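Local atomic coordinates of Abbfa_003403 (Acinetobacter baumannii, PDB entry 4ZXH), a protein that probably builds a peptide product as a four-domain nonribosomal peptide synthetase, with condensation, adenylation, phosphopantetheine-bearing carrier and thioesterase domains. Residues 97-100 with 101-104; 264-267 with 268-272; 700-703 with 704-708; 993-996 with 997-1001. One frame throughout, in Å; residues are numbered along the deposited sequence.

Contact 1: 97-100 with 101-104; sequences SDAR and HIEA
Ala99 and Ile102 close a type I beta turn at the end of a strand. The backbone N of Ile102 donates to Ala99 O at 3.2 Å, with an N-H...O angle of 159°. The donor stands well above the carbonyl plane of Ala99. Beside this bond, Ile102 CD1 meets Ala99 CB at 4.2 Å. Ile102 CG1 lies beside its own backbone N (chi1 -68°), and the extended chain beyond it carries CD1 back over Ala99.

The carboxylate of Asp98 holds the start of this turn. Its OD1 takes the backbone N of Arg100 at 2.9 Å, nearly along the C-O axis, which makes an Asx turn. The same OD1 also accepts Arg100 NE at 3.2 Å. The two donors come from opposite faces of the carboxylate plane. Arg100 NH2 reaches Asp98 OD2 at 3.1 Å from above that plane. With NE on OD1 and NH2 on OD2, the guanidinium grips the acid side-on as a salt bridge. A bend at chi3 (-77°) of Arg100 helps to turn the guanidinium back onto Asp98. The His101 ring turns an edge to this pair, with CD2 4.3 Å from Asp98 OD2. Arg100 CB lies over one ring face, offset toward the rim.

The turn belongs to the condensation domain. Strand 94-98 is an outermost strand of its sheet and pairs with strand 127-135; Ala99 still shares a backbone hydrogen bond with Glu133. Ala99 and Ile102 rest on Leu107 of helix 104-115, for which Glu103 is the N-cap residue.

Contact 2: 264-267 with 268-272; sequences YVLL and HKLSN
Leu267 O is gripped twice by Ser271. The hydroxyl OG donates to it at 2.6 Å, and the backbone N of Ser271 adds a weak bond at 3.1 Å. The hydroxyl approaches tilted 26° from the carbonyl plane. Its torsion explains the reach: OG sits between the backbone N and the carbonyl carbon (chi1 60°), folded back over the preceding turn.

Upstream, the bonds are regular i to i+4 helix bonds. The N of His268 meets Tyr264 O at 2.8 Å. The N of Lys269 bonds Val265 O in the same way, and the N of Leu270 bonds Leu266 O. This is the C-terminal end of helix 255-271 in the condensation domain. Asn272 leaves helical geometry with positive phi, and its N keeps a weak bond to His268 O.

The apolar side is built by Leu266 and Leu270, whose side chains cross at a slant. Leu266 CG is anti to its N (chi1 178°), which sends CD1 toward the next turn, where it meets Leu270 CG at 4.1 Å. Both leucines pack on Leu437 of helix 428-447. On another side Leu267 and Tyr264 touch Ile278 of strand 275-279.

The polar ends lead away from the turn to backbone partners. Tyr264 OH bonds Ile303 O, and His268 ND1 bonds Glu273 O just past the helix. The Lys269 chain, bent at chi2, carries NZ to Ile453 O.

Contact 3: 700-703 with 704-708; sequences IQLV and DYLNA
Leu702 and Leu706 form the tightly packed side of one turn of helix 699-709, in the adenylation domain. Leu702 CG meets Leu706 CD1 at 4.3 Å. Leu706 CG lies beside its own N (chi1 -81°), which leans the side chain back along the helix toward Leu702. Both leucines are buried against Leu664 of strand 662-665 and Leu724 of helix 718-725.

The solvent side is looser. Ile700 and Asp704 are both exposed, and Ile700 CG2 is 4.3 Å from Asp704 OD2. Asp704 CG also lies beside its own N, which lays the carboxylate back over the preceding turn. Further along, the exposed side chain of Asn707 runs beside that of Val703, the two pointing the same way. Val703 lies at the border, resting on Leu724 and Trp729.

Under both sides runs the regular i to i+4 backbone bonding. Asn707 N to Val703 O, at 3.1 Å and 176°, is the straightest of the four bonds across the contact. Asp704 N to Ile700 O is also 3.1 Å long. The chemistry is that of an amphipathic helix: leucines fix its inner face to strand and helix, while Asp704, Asn707 and also Ile700 lie on the exposed side.

Contact 4: 993-996 with 997-1001; sequences KRVG and IHDDF
A local turn in the carrier domain makes this contact, held by two hydrogen bonds between Gly996 and Asp999. It lies in the loop that leads from helix 977-990 to helix 1008-1022, at whose start carrier domains bear the phosphopantetheine-carrying serine. The turn is a type I beta turn from Gly996 to Asp999. Asp999 N donates to Gly996 O at 3.0 Å and 167°, from above the carbonyl plane. In return, Gly996 N donates to Asp999 OD2 at 3.0 Å and 170°. That donor meets the carboxylate from above its plane. Asp999 CG lies beside its own N (chi1 -70°), which sets the carboxylate over the start of the turn. Asp999 CB lies 4.3 Å from Val995 CG1.

At the bend, Ile997 CG1 covers one face of the His998 ring, 3.9 Å above its centre. Val995 and Phe1001 are buried, both against Phe986, whose ring meets that of Phe1001 edge-to-face. Arg994 forms a salt bridge with Glu1082 of the thioesterase region, tying the carrier domain to that neighbour.

Asp999 thus closes the turn through both backbone and side chain. The carboxylate satisfies the buried glycine's N-H, and that N-H would probably help stabilise the negative charge.

Overall arrangement
The four contacts follow one another along the chain and do not touch. Contacts 1 and 2 share the condensation domain, with centres about 44 Å apart. Contact 3 lies in the adenylation domain and contact 4 in the carrier domain. In contact 1 the Arg100 side chain is about 9 Å from the bound phosphocholine lipid, and that of Asp98 about 10 Å from a nickel ion. In contact 2 the Tyr264 side chain is about 12 Å from the phosphopantetheine. Contact 4 lies about 40 Å from contact 2 between centres, the shortest such spacing here. Contacts 1 and 3 are farthest apart, at about 64 Å between centres.

Contact 1: 97-100 with 101-104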
loop_
_atom_site.group_PDB
_atom_site.type_symbol
_atom_site.label_atom_id
_atom_site.label_comp_id
_atom_site.label_asym_id
_atom_site.label_seq_id
_atom_site.Cartn_x
_atom_site.Cartn_y
_atom_site.Cartn_z
ATOM N N SER A 97 -27.553 -14.505 -27.539
ATOM C CA SER A 97 -26.682 -13.931 -28.574
ATOM C C SER A 97 -26.481 -14.912 -29.719
ATOM O O SER A 97 -26.607 -16.114 -29.519
ATOM C CB SER A 97 -25.330 -13.588 -27.978
ATOM O OG SER A 97 -25.473 -13.279 -26.605
ATOM N N ASP A 98 -26.161 -14.411 -30.909
ATOM C CA ASP A 98 -25.805 -15.270 -32.040
ATOM C C ASP A 98 -24.282 -15.482 -32.022
ATOM O O ASP A 98 -23.528 -14.524 -32.081
ATOM C CB ASP A 98 -26.279 -14.643 -33.371
ATOM C CG ASP A 98 -26.064 -15.561 -34.591
ATOM O OD1 ASP A 98 -25.360 -16.584 -34.472
ATOM O OD2 ASP A 98 -26.602 -15.262 -35.686
ATOM N N ALA A 99 -23.819 -16.725 -31.926
ATOM C CA ALA A 99 -22.377 -16.978 -31.966
ATOM C C ALA A 99 -21.974 -17.857 -33.147
ATOM O O ALA A 99 -20.876 -18.403 -33.171
ATOM C CB ALA A 99 -21.909 -17.605 -30.675
ATOM N N ARG A 100 -22.849 -17.979 -34.134
ATOM C CA ARG A 100 -22.540 -18.796 -35.298
ATOM C C ARG A 100 -21.295 -18.326 -36.059
ATOM O O ARG A 100 -20.645 -19.121 -36.733
ATOM C CB ARG A 100 -23.749 -18.841 -36.234
ATOM C CG ARG A 100 -24.864 -19.735 -35.702
ATOM C CD ARG A 100 -26.075 -19.728 -36.594
ATOM N NE ARG A 100 -26.875 -18.518 -36.451
ATOM C CZ ARG A 100 -28.042 -18.333 -37.058
ATOM N NH1 ARG A 100 -28.532 -19.282 -37.845
ATOM N NH2 ARG A 100 -28.721 -17.205 -36.882
ATOM N N HIS A 101 -20.940 -17.053 -35.913
ATOM C CA HIS A 101 -19.856 -16.464 -36.699
ATOM C C HIS A 101 -18.535 -16.365 -35.932
ATOM O O HIS A 101 -17.575 -15.802 -36.433
ATOM C CB HIS A 101 -20.293 -15.083 -37.208
ATOM C CG HIS A 101 -21.564 -15.125 -38.013
ATOM N ND1 HIS A 101 -21.603 -15.536 -39.332
ATOM C CD2 HIS A 101 -22.850 -14.871 -37.663
ATOM C CE1 HIS A 101 -22.852 -15.505 -39.765
ATOM N NE2 HIS A 101 -23.628 -15.110 -38.771
ATOM N N ILE A 102 -18.480 -16.969 -34.746
ATOM C CA ILE A 102 -17.352 -16.823 -33.821
ATOM C C ILE A 102 -16.509 -18.097 -33.672
ATOM O O ILE A 102 -17.049 -19.168 -33.453
ATOM C CB ILE A 102 -17.879 -16.399 -32.431
ATOM C CG1 ILE A 102 -18.450 -14.983 -32.507
ATOM C CG2 ILE A 102 -16.808 -16.502 -31.366
ATOM C CD1 ILE A 102 -19.123 -14.534 -31.232
ATOM N N GLU A 103 -15.187 -17.978 -33.777
ATOM C CA GLU A 103 -14.288 -19.123 -33.581
ATOM C C GLU A 103 -14.300 -19.600 -32.120
ATOM O O GLU A 103 -14.566 -18.816 -31.212
ATOM C CB GLU A 103 -12.853 -18.767 -34.008
ATOM C CG GLU A 103 -12.631 -18.710 -35.519
ATOM N N ALA A 104 -13.997 -20.879 -31.896
ATOM C CA ALA A 104 -14.089 -21.480 -30.558
ATOM C C ALA A 104 -13.320 -20.726 -29.460
ATOM O O ALA A 104 -13.881 -20.437 -28.401
ATOM C CB ALA A 104 -13.619 -22.913 -30.607
#

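Contact 2: 264-267 with 268-272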
loop_
_atom_site.group_PDB
_atom_site.type_symbol
_atom_site.label_atom_id
_atom_site.label_comp_id
_atom_site.label_asym_id
_atom_site.label_seq_id
_atom_site.Cartn_x
_atom_site.Cartn_y
_atom_site.Cartn_z
ATOM N N TYR A 264 1.560 -25.228 2.348
ATOM C CA TYR A 264 2.375 -24.492 3.319
ATOM C C TYR A 264 3.873 -24.637 3.020
ATOM O O TYR A 264 4.605 -23.650 2.965
ATOM C CB TYR A 264 2.117 -24.983 4.743
ATOM C CG TYR A 264 0.841 -24.510 5.391
ATOM C CD1 TYR A 264 0.674 -23.190 5.763
ATOM C CD2 TYR A 264 -0.176 -25.404 5.677
ATOM C CE1 TYR A 264 -0.476 -22.768 6.372
ATOM C CE2 TYR A 264 -1.336 -24.990 6.280
ATOM C CZ TYR A 264 -1.484 -23.675 6.623
ATOM O OH TYR A 264 -2.647 -23.270 7.233
ATOM N N VAL A 265 4.325 -25.875 2.838
ATOM C CA VAL A 265 5.730 -26.123 2.536
ATOM C C VAL A 265 6.147 -25.293 1.330
ATOM O O VAL A 265 7.177 -24.633 1.362
ATOM C CB VAL A 265 6.013 -27.620 2.279
ATOM C CG1 VAL A 265 7.353 -27.803 1.594
ATOM C CG2 VAL A 265 5.989 -28.381 3.585
ATOM N N LEU A 266 5.321 -25.297 0.289
ATOM C CA LEU A 266 5.557 -24.449 -0.873
ATOM C C LEU A 266 5.710 -22.959 -0.529
ATOM O O LEU A 266 6.684 -22.336 -0.938
ATOM C CB LEU A 266 4.430 -24.607 -1.894
ATOM C CG LEU A 266 4.687 -23.674 -3.078
ATOM C CD1 LEU A 266 5.994 -24.045 -3.736
ATOM C CD2 LEU A 266 3.555 -23.678 -4.087
ATOM N N LEU A 267 4.754 -22.382 0.201
ATOM C CA LEU A 267 4.802 -20.946 0.500
ATOM C C LEU A 267 5.964 -20.603 1.439
ATOM O O LEU A 267 6.496 -19.495 1.409
ATOM C CB LEU A 267 3.482 -20.482 1.110
ATOM C CG LEU A 267 2.245 -20.891 0.294
ATOM C CD1 LEU A 267 0.964 -20.716 1.104
ATOM C CD2 LEU A 267 2.151 -20.128 -1.030
ATOM N N HIS A 268 6.346 -21.570 2.272
ATOM C CA HIS A 268 7.527 -21.461 3.126
ATOM C C HIS A 268 8.798 -21.303 2.309
ATOM O O HIS A 268 9.632 -20.446 2.604
ATOM C CB HIS A 268 7.650 -22.690 4.020
ATOM C CG HIS A 268 8.893 -22.715 4.848
ATOM N ND1 HIS A 268 9.135 -21.805 5.854
ATOM C CD2 HIS A 268 9.966 -23.542 4.822
ATOM C CE1 HIS A 268 10.303 -22.071 6.414
ATOM N NE2 HIS A 268 10.828 -23.119 5.807
ATOM N N LYS A 269 8.939 -22.135 1.282
ATOM C CA LYS A 269 10.094 -22.090 0.395
ATOM C C LYS A 269 10.117 -20.824 -0.456
ATOM O O LYS A 269 11.184 -20.259 -0.681
ATOM C CB LYS A 269 10.136 -23.327 -0.512
ATOM C CG LYS A 269 10.486 -24.635 0.206
ATOM C CD LYS A 269 11.664 -24.429 1.141
ATOM C CE LYS A 269 12.017 -25.685 1.918
ATOM N NZ LYS A 269 13.232 -25.462 2.756
ATOM N N LEU A 270 8.956 -20.365 -0.917
ATOM C CA LEU A 270 8.888 -19.148 -1.736
ATOM C C LEU A 270 9.122 -17.844 -0.970
ATOM O O LEU A 270 9.576 -16.857 -1.545
ATOM C CB LEU A 270 7.537 -19.041 -2.438
ATOM C CG LEU A 270 7.175 -20.078 -3.499
ATOM C CD1 LEU A 270 5.954 -19.617 -4.245
ATOM C CD2 LEU A 270 8.327 -20.325 -4.448
ATOM N N SER A 271 8.808 -17.825 0.318
ATOM C CA SER A 271 8.890 -16.578 1.080
ATOM C C SER A 271 9.926 -16.601 2.201
ATOM O O SER A 271 10.231 -15.569 2.779
ATOM C CB SER A 271 7.519 -16.237 1.660
ATOM O OG SER A 271 7.055 -17.257 2.522
ATOM N N ASN A 272 10.470 -17.781 2.488
ATOM C CA ASN A 272 11.353 -17.993 3.639
ATOM C C ASN A 272 10.770 -17.448 4.939
ATOM O O ASN A 272 11.482 -16.919 5.778
ATOM C CB ASN A 272 12.724 -17.373 3.399
ATOM C CG ASN A 272 13.778 -17.952 4.317
ATOM O OD1 ASN A 272 13.821 -19.171 4.540
ATOM N ND2 ASN A 272 14.605 -17.082 4.895
#

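Contact 3: 700-703 with 704-708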
loop_
_atom_site.group_PDB
_atom_site.type_symbol
_atom_site.label_atom_id
_atom_site.label_comp_id
_atom_site.label_asym_id
_atom_site.label_seq_id
_atom_site.Cartn_x
_atom_site.Cartn_y
_atom_site.Cartn_z
ATOM N N ILE A 700 25.049 23.239 -13.150
ATOM C CA ILE A 700 25.097 24.230 -14.219
ATOM C C ILE A 700 26.485 24.271 -14.842
ATOM O O ILE A 700 26.644 24.428 -16.055
ATOM C CB ILE A 700 24.710 25.627 -13.702
ATOM C CG1 ILE A 700 23.287 25.589 -13.129
ATOM C CG2 ILE A 700 24.829 26.663 -14.816
ATOM C CD1 ILE A 700 22.828 26.895 -12.504
ATOM N N GLN A 701 27.497 24.102 -14.009
ATOM C CA GLN A 701 28.850 24.098 -14.514
ATOM C C GLN A 701 29.127 22.833 -15.343
ATOM O O GLN A 701 29.921 22.870 -16.288
ATOM C CB GLN A 701 29.831 24.225 -13.359
ATOM C CG GLN A 701 31.069 25.035 -13.701
ATOM C CD GLN A 701 31.802 25.478 -12.460
ATOM O OE1 GLN A 701 31.197 25.608 -11.389
ATOM N NE2 GLN A 701 33.113 25.691 -12.582
ATOM N N LEU A 702 28.454 21.728 -15.005
ATOM C CA LEU A 702 28.606 20.476 -15.754
ATOM C C LEU A 702 27.781 20.487 -17.039
ATOM O O LEU A 702 28.197 19.915 -18.043
ATOM C CB LEU A 702 28.222 19.265 -14.898
ATOM C CG LEU A 702 28.424 17.882 -15.533
ATOM C CD1 LEU A 702 29.870 17.684 -15.989
ATOM C CD2 LEU A 702 28.039 16.784 -14.570
ATOM N N VAL A 703 26.619 21.132 -17.016
ATOM C CA VAL A 703 25.850 21.326 -18.243
ATOM C C VAL A 703 26.676 22.108 -19.264
ATOM O O VAL A 703 26.654 21.799 -20.454
ATOM C CB VAL A 703 24.525 22.066 -17.992
ATOM C CG1 VAL A 703 23.855 22.405 -19.309
ATOM C CG2 VAL A 703 23.591 21.219 -17.145
ATOM N N ASP A 704 27.425 23.101 -18.793
ATOM C CA ASP A 704 28.203 23.947 -19.693
ATOM C C ASP A 704 29.426 23.222 -20.238
ATOM O O ASP A 704 29.770 23.376 -21.413
ATOM C CB ASP A 704 28.637 25.239 -18.994
ATOM C CG ASP A 704 27.491 26.221 -18.802
ATOM O OD1 ASP A 704 26.407 26.033 -19.409
ATOM O OD2 ASP A 704 27.681 27.195 -18.041
ATOM N N TYR A 705 30.084 22.439 -19.387
ATOM C CA TYR A 705 31.268 21.705 -19.814
ATOM C C TYR A 705 30.858 20.656 -20.844
ATOM O O TYR A 705 31.629 20.339 -21.750
ATOM C CB TYR A 705 31.977 21.044 -18.624
ATOM C CG TYR A 705 33.417 20.636 -18.902
ATOM C CD1 TYR A 705 34.483 21.397 -18.423
ATOM C CD2 TYR A 705 33.711 19.500 -19.659
ATOM C CE1 TYR A 705 35.802 21.031 -18.679
ATOM C CE2 TYR A 705 35.024 19.130 -19.927
ATOM C CZ TYR A 705 36.066 19.897 -19.432
ATOM O OH TYR A 705 37.375 19.533 -19.687
ATOM N N LEU A 706 29.640 20.129 -20.710
ATOM C CA LEU A 706 29.138 19.093 -21.616
ATOM C C LEU A 706 28.806 19.639 -22.999
ATOM O O LEU A 706 29.299 19.113 -23.998
ATOM C CB LEU A 706 27.900 18.413 -21.029
ATOM C CG LEU A 706 28.089 17.305 -19.987
ATOM C CD1 LEU A 706 26.749 16.958 -19.361
ATOM C CD2 LEU A 706 28.718 16.065 -20.593
ATOM N N ASN A 707 27.964 20.678 -23.047
ATOM C CA ASN A 707 27.570 21.330 -24.304
ATOM C C ASN A 707 28.773 21.796 -25.100
ATOM O O ASN A 707 28.751 21.825 -26.332
ATOM C CB ASN A 707 26.650 22.532 -24.046
ATOM C CG ASN A 707 25.210 22.127 -23.756
ATOM O OD1 ASN A 707 24.572 22.667 -22.850
ATOM N ND2 ASN A 707 24.689 21.181 -24.533
ATOM N N ALA A 708 29.824 22.163 -24.374
ATOM C CA ALA A 708 31.052 22.631 -24.986
ATOM C C ALA A 708 31.855 21.482 -25.588
ATOM O O ALA A 708 32.000 21.391 -26.802
ATOM C CB ALA A 708 31.890 23.389 -23.964
#

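Contact 4: 993-996 with 997-1001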
loop_
_atom_site.group_PDB
_atom_site.type_symbol
_atom_site.label_atom_id
_atom_site.label_comp_id
_atom_site.label_asym_id
_atom_site.label_seq_id
_atom_site.Cartn_x
_atom_site.Cartn_y
_atom_site.Cartn_z
ATOM N N LYS A 993 -17.109 7.538 23.897
ATOM C CA LYS A 993 -17.631 8.747 24.528
ATOM C C LYS A 993 -17.225 9.986 23.769
ATOM O O LYS A 993 -18.084 10.799 23.464
ATOM C CB LYS A 993 -17.179 8.871 25.985
ATOM C CG LYS A 993 -17.726 7.780 26.917
ATOM C CD LYS A 993 -19.246 7.794 26.965
ATOM C CE LYS A 993 -19.779 9.019 27.692
ATOM N NZ LYS A 993 -21.259 9.058 27.643
ATOM N N ARG A 994 -15.939 10.125 23.444
ATOM C CA ARG A 994 -15.428 11.373 22.853
ATOM C C ARG A 994 -14.456 11.139 21.698
ATOM O O ARG A 994 -13.387 10.566 21.873
ATOM C CB ARG A 994 -14.756 12.211 23.925
ATOM C CG ARG A 994 -14.288 13.577 23.464
ATOM C CD ARG A 994 -13.333 14.186 24.466
ATOM N NE ARG A 994 -13.976 14.617 25.695
ATOM C CZ ARG A 994 -13.473 14.411 26.911
ATOM N NH1 ARG A 994 -12.350 13.735 27.035
ATOM N NH2 ARG A 994 -14.094 14.860 28.001
ATOM N N VAL A 995 -14.840 11.583 20.509
ATOM C CA VAL A 995 -14.110 11.251 19.293
ATOM C C VAL A 995 -13.470 12.482 18.688
ATOM O O VAL A 995 -14.132 13.492 18.457
ATOM C CB VAL A 995 -15.030 10.590 18.241
ATOM C CG1 VAL A 995 -14.401 10.606 16.867
ATOM C CG2 VAL A 995 -15.370 9.155 18.647
ATOM N N GLY A 996 -12.171 12.391 18.439
ATOM C CA GLY A 996 -11.445 13.486 17.844
ATOM C C GLY A 996 -11.385 13.296 16.352
ATOM O O GLY A 996 -11.498 12.181 15.869
ATOM N N ILE A 997 -11.168 14.379 15.618
ATOM C CA ILE A 997 -11.228 14.321 14.167
ATOM C C ILE A 997 -10.097 13.501 13.526
ATOM O O ILE A 997 -10.119 13.275 12.321
ATOM C CB ILE A 997 -11.235 15.736 13.571
ATOM C CG1 ILE A 997 -9.893 16.429 13.796
ATOM C CG2 ILE A 997 -12.390 16.558 14.161
ATOM C CD1 ILE A 997 -9.820 17.794 13.163
ATOM N N HIS A 998 -9.137 13.029 14.316
ATOM C CA HIS A 998 -8.068 12.169 13.788
ATOM C C HIS A 998 -8.177 10.715 14.252
ATOM O O HIS A 998 -7.309 9.906 13.965
ATOM C CB HIS A 998 -6.701 12.736 14.165
ATOM C CG HIS A 998 -6.428 14.058 13.525
ATOM N ND1 HIS A 998 -5.906 15.134 14.212
ATOM C CD2 HIS A 998 -6.656 14.491 12.263
ATOM C CE1 HIS A 998 -5.805 16.167 13.396
ATOM N NE2 HIS A 998 -6.250 15.802 12.206
ATOM N N ASP A 999 -9.248 10.391 14.964
ATOM C CA ASP A 999 -9.484 9.020 15.389
ATOM C C ASP A 999 -10.024 8.228 14.230
ATOM O O ASP A 999 -10.946 8.666 13.546
ATOM C CB ASP A 999 -10.456 8.959 16.575
ATOM C CG ASP A 999 -9.843 9.511 17.855
ATOM O OD1 ASP A 999 -8.596 9.627 17.912
ATOM O OD2 ASP A 999 -10.599 9.827 18.796
ATOM N N ASP A 1000 -9.441 7.055 14.020
ATOM C CA ASP A 1000 -9.813 6.197 12.909
ATOM C C ASP A 1000 -11.001 5.298 13.287
ATOM O O ASP A 1000 -11.040 4.671 14.355
ATOM C CB ASP A 1000 -8.604 5.377 12.464
ATOM C CG ASP A 1000 -8.891 4.505 11.260
ATOM O OD1 ASP A 1000 -9.690 3.541 11.381
ATOM O OD2 ASP A 1000 -8.301 4.784 10.192
ATOM N N PHE A 1001 -11.968 5.246 12.386
ATOM C CA PHE A 1001 -13.209 4.546 12.637
ATOM C C PHE A 1001 -12.968 3.096 13.017
ATOM O O PHE A 1001 -13.574 2.592 13.952
ATOM C CB PHE A 1001 -14.094 4.646 11.403
ATOM C CG PHE A 1001 -15.367 3.892 11.502
ATOM C CD1 PHE A 1001 -16.455 4.424 12.190
ATOM C CD2 PHE A 1001 -15.498 2.661 10.869
ATOM C CE1 PHE A 1001 -17.660 3.725 12.278
ATOM C CE2 PHE A 1001 -16.700 1.952 10.939
ATOM C CZ PHE A 1001 -17.776 2.485 11.643
#